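IclR transcriptional regulator (PDB 1MKM) probably binds DNA as a zinc-containing transcriptional regulator of the IclR family, with a winged helix-turn-helix domain joined to a GAF-like regulatory domain. Local coordinates at residues 196-201 against 219-224. Sequence-based numbering, arbitrary orientation.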
ATOM      1  N   GLY B 196       4.196   6.110  31.459  1.00 68.80           N
ATOM      2  CA  GLY B 196       4.492   4.991  30.588  1.00 66.07           C
ATOM      3  C   GLY B 196       5.808   5.234  29.877  1.00 64.93           C
ATOM      4  O   GLY B 196       6.469   4.282  29.453  1.00 67.39           O
ATOM      5  N   ILE B 197       6.192   6.509  29.776  1.00 59.42           N
ATOM      6  CA  ILE B 197       7.425   6.934  29.106  1.00 53.21           C
ATOM      7  C   ILE B 197       8.488   7.523  30.048  1.00 61.06           C
ATOM      8  O   ILE B 197       8.177   8.324  30.931  1.00 65.40           O
ATOM      9  CB  ILE B 197       7.120   8.019  27.998  1.00 45.67           C
ATOM     10  CG1 ILE B 197       6.866   7.377  26.621  1.00 52.80           C
ATOM     11  CG2 ILE B 197       8.296   8.956  27.852  1.00 41.85           C
ATOM     12  CD1 ILE B 197       5.750   6.405  26.569  1.00 58.90           C
ATOM     13  N   MET B 198       9.746   7.134  29.838  1.00 50.16           N
ATOM     14  CA  MET B 198      10.871   7.658  30.608  1.00 50.05           C
ATOM     15  C   MET B 198      11.901   8.116  29.582  1.00 44.58           C
ATOM     16  O   MET B 198      11.899   7.632  28.458  1.00 49.89           O
ATOM     17  CB  MET B 198      11.479   6.581  31.512  1.00 57.35           C
ATOM     18  CG  MET B 198      10.635   6.250  32.730  1.00 59.36           C
ATOM     19  SD  MET B 198      11.289   4.875  33.696  1.00 65.80           S
ATOM     20  CE  MET B 198      12.951   5.450  34.024  1.00 47.94           C
ATOM     21  N   CYS B 199      12.781   9.037  29.957  1.00 54.40           N
ATOM     22  CA  CYS B 199      13.779   9.538  29.018  1.00 52.17           C
ATOM     23  C   CYS B 199      15.113   9.810  29.699  1.00 59.56           C
ATOM     24  O   CYS B 199      15.214   9.790  30.920  1.00 61.59           O
ATOM     25  CB  CYS B 199      13.289  10.848  28.390  1.00 50.08           C
ATOM     26  SG  CYS B 199      11.535  10.879  27.943  1.00 58.22           S
ATOM     27  N   VAL B 200      16.135  10.058  28.893  1.00 56.25           N
ATOM     28  CA  VAL B 200      17.450  10.403  29.397  1.00 57.99           C
ATOM     29  C   VAL B 200      17.913  11.530  28.482  1.00 55.21           C
ATOM     30  O   VAL B 200      17.832  11.407  27.261  1.00 51.10           O
ATOM     31  CB  VAL B 200      18.443   9.215  29.315  1.00 53.43           C
ATOM     32  CG1 VAL B 200      19.846   9.704  29.610  1.00 44.80           C
ATOM     33  CG2 VAL B 200      18.055   8.141  30.316  1.00 45.97           C
ATOM     34  N   GLY B 201      18.378  12.633  29.061  1.00 62.54           N
ATOM     35  CA  GLY B 201      18.798  13.749  28.241  1.00 56.01           C
ATOM     36  C   GLY B 201      20.084  14.431  28.653  1.00 73.65           C
ATOM     37  O   GLY B 201      20.472  14.406  29.820  1.00 68.69           O
ATOM     38  N   GLY B 219      11.553   6.211  25.472  1.00 43.23           N
ATOM     39  CA  GLY B 219      10.962   4.905  25.287  1.00 52.72           C
ATOM     40  C   GLY B 219      10.070   4.520  26.446  1.00 52.85           C
ATOM     41  O   GLY B 219       9.853   5.316  27.360  1.00 57.01           O
ATOM     42  N   VAL B 220       9.546   3.305  26.412  1.00 47.96           N
ATOM     43  CA  VAL B 220       8.693   2.861  27.494  1.00 62.69           C
ATOM     44  C   VAL B 220       9.520   2.692  28.765  1.00 60.76           C
ATOM     45  O   VAL B 220      10.704   2.335  28.716  1.00 64.88           O
ATOM     46  CB  VAL B 220       7.995   1.534  27.161  1.00 64.77           C
ATOM     47  CG1 VAL B 220       7.068   1.145  28.302  1.00 70.48           C
ATOM     48  CG2 VAL B 220       7.203   1.680  25.874  1.00 59.12           C
ATOM     49  N   ALA B 221       8.876   2.960  29.896  1.00 61.20           N
ATOM     50  CA  ALA B 221       9.492   2.891  31.209  1.00 56.53           C
ATOM     51  C   ALA B 221      10.264   1.607  31.474  1.00 58.08           C
ATOM     52  O   ALA B 221      11.398   1.647  31.973  1.00 56.70           O
ATOM     53  CB  ALA B 221       8.424   3.085  32.272  1.00 59.68           C
ATOM     54  N   ARG B 222       9.657   0.473  31.132  1.00 60.56           N
ATOM     55  CA  ARG B 222      10.271  -0.836  31.344  1.00 60.47           C
ATOM     56  C   ARG B 222      11.757  -0.905  30.986  1.00 63.86           C
ATOM     57  O   ARG B 222      12.558  -1.445  31.743  1.00 66.25           O
ATOM     58  CB  ARG B 222       9.535  -1.915  30.541  1.00 56.29           C
ATOM     59  CG  ARG B 222       8.052  -2.023  30.808  1.00 58.32           C
ATOM     60  CD  ARG B 222       7.511  -3.320  30.224  1.00 67.53           C
ATOM     61  NE  ARG B 222       6.054  -3.343  30.150  1.00 69.35           N
ATOM     62  CZ  ARG B 222       5.346  -4.396  29.749  1.00 87.78           C
ATOM     63  NH1 ARG B 222       5.965  -5.515  29.392  1.00 86.16           N
ATOM     64  NH2 ARG B 222       4.020  -4.330  29.692  1.00 91.95           N
ATOM     65  N   LYS B 223      12.120  -0.356  29.834  1.00 59.42           N
ATOM     66  CA  LYS B 223      13.501  -0.398  29.367  1.00 57.07           C
ATOM     67  C   LYS B 223      14.560   0.348  30.184  1.00 64.34           C
ATOM     68  O   LYS B 223      15.702  -0.105  30.290  1.00 69.96           O
ATOM     69  CB  LYS B 223      13.561   0.088  27.915  1.00 61.83           C
ATOM     70  CG  LYS B 223      12.954  -0.871  26.885  1.00 56.62           C
ATOM     71  CD  LYS B 223      13.028  -0.274  25.483  1.00 52.17           C
ATOM     72  CE  LYS B 223      12.299  -1.144  24.465  1.00 56.93           C
ATOM     73  NZ  LYS B 223      12.285  -0.525  23.102  1.00 55.78           N
ATOM     74  N   PHE B 224      14.191   1.483  30.768  1.00 66.74           N
ATOM     75  CA  PHE B 224      15.154   2.283  31.511  1.00 63.40           C
ATOM     76  C   PHE B 224      15.581   1.745  32.877  1.00 73.19           C
ATOM     77  O   PHE B 224      15.047   2.138  33.919  1.00 66.24           O
ATOM     78  CB  PHE B 224      14.634   3.723  31.624  1.00 63.20           C
ATOM     79  CG  PHE B 224      14.470   4.408  30.284  1.00 63.42           C
ATOM     80  CD1 PHE B 224      13.472   3.998  29.390  1.00 65.76           C
ATOM     81  CD2 PHE B 224      15.355   5.410  29.883  1.00 64.80           C
ATOM     82  CE1 PHE B 224      13.369   4.569  28.125  1.00 44.06           C
ATOM     83  CE2 PHE B 224      15.255   5.982  28.621  1.00 55.00           C
ATOM     84  CZ  PHE B 224      14.262   5.559  27.742  1.00 48.07           C
TER
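The open end of a β hairpin, strands 197-205 and 211-220 of the antiparallel sheet in the IclR C-terminal domain, illustrates how a strand pair can end in a turn that folds back over it. M198 and G219 form the last hydrogen-bonded pair: M198 N gives a bond of 3.1 Å to G219 O, nearly along the C=O axis, while the return bond from G219 N to M198 O is weak. Beyond the non-hydrogen-bonded pair I197-V220, A221 N donates to G196 O over 2.8 Å, from above the carbonyl plane. The 3-10 segment 221-223 then brings F224 back against M198. CB of M198 lies over the ring face, 4.1 Å from the F224 centroid, in a CH-pi contact; the M198-C199 peptide covers the same face, M198 O 3.2 Å from F224 CZ. CG of M198 stands beside its own backbone N (chi1 -74°), leading SD to 3.7 Å from A221 CB, and the bend at chi3 (55°) swings CE to 3.4 Å from F224 CB. V200 CG2 meets the ring at its edge, and Y232 of helix 226-246 makes an edge-to-face pair with it. An alanine in place of F224 would probably leave M198 CB and V200 CG2 without their aromatic partner and open a gap beside the strand. C199 points away from this packing, toward D189, its fellow zinc-binding residue, with its side chain about 3 Å from a zinc ion; backbone bonds and ring contacts probably help fix the strand presenting it.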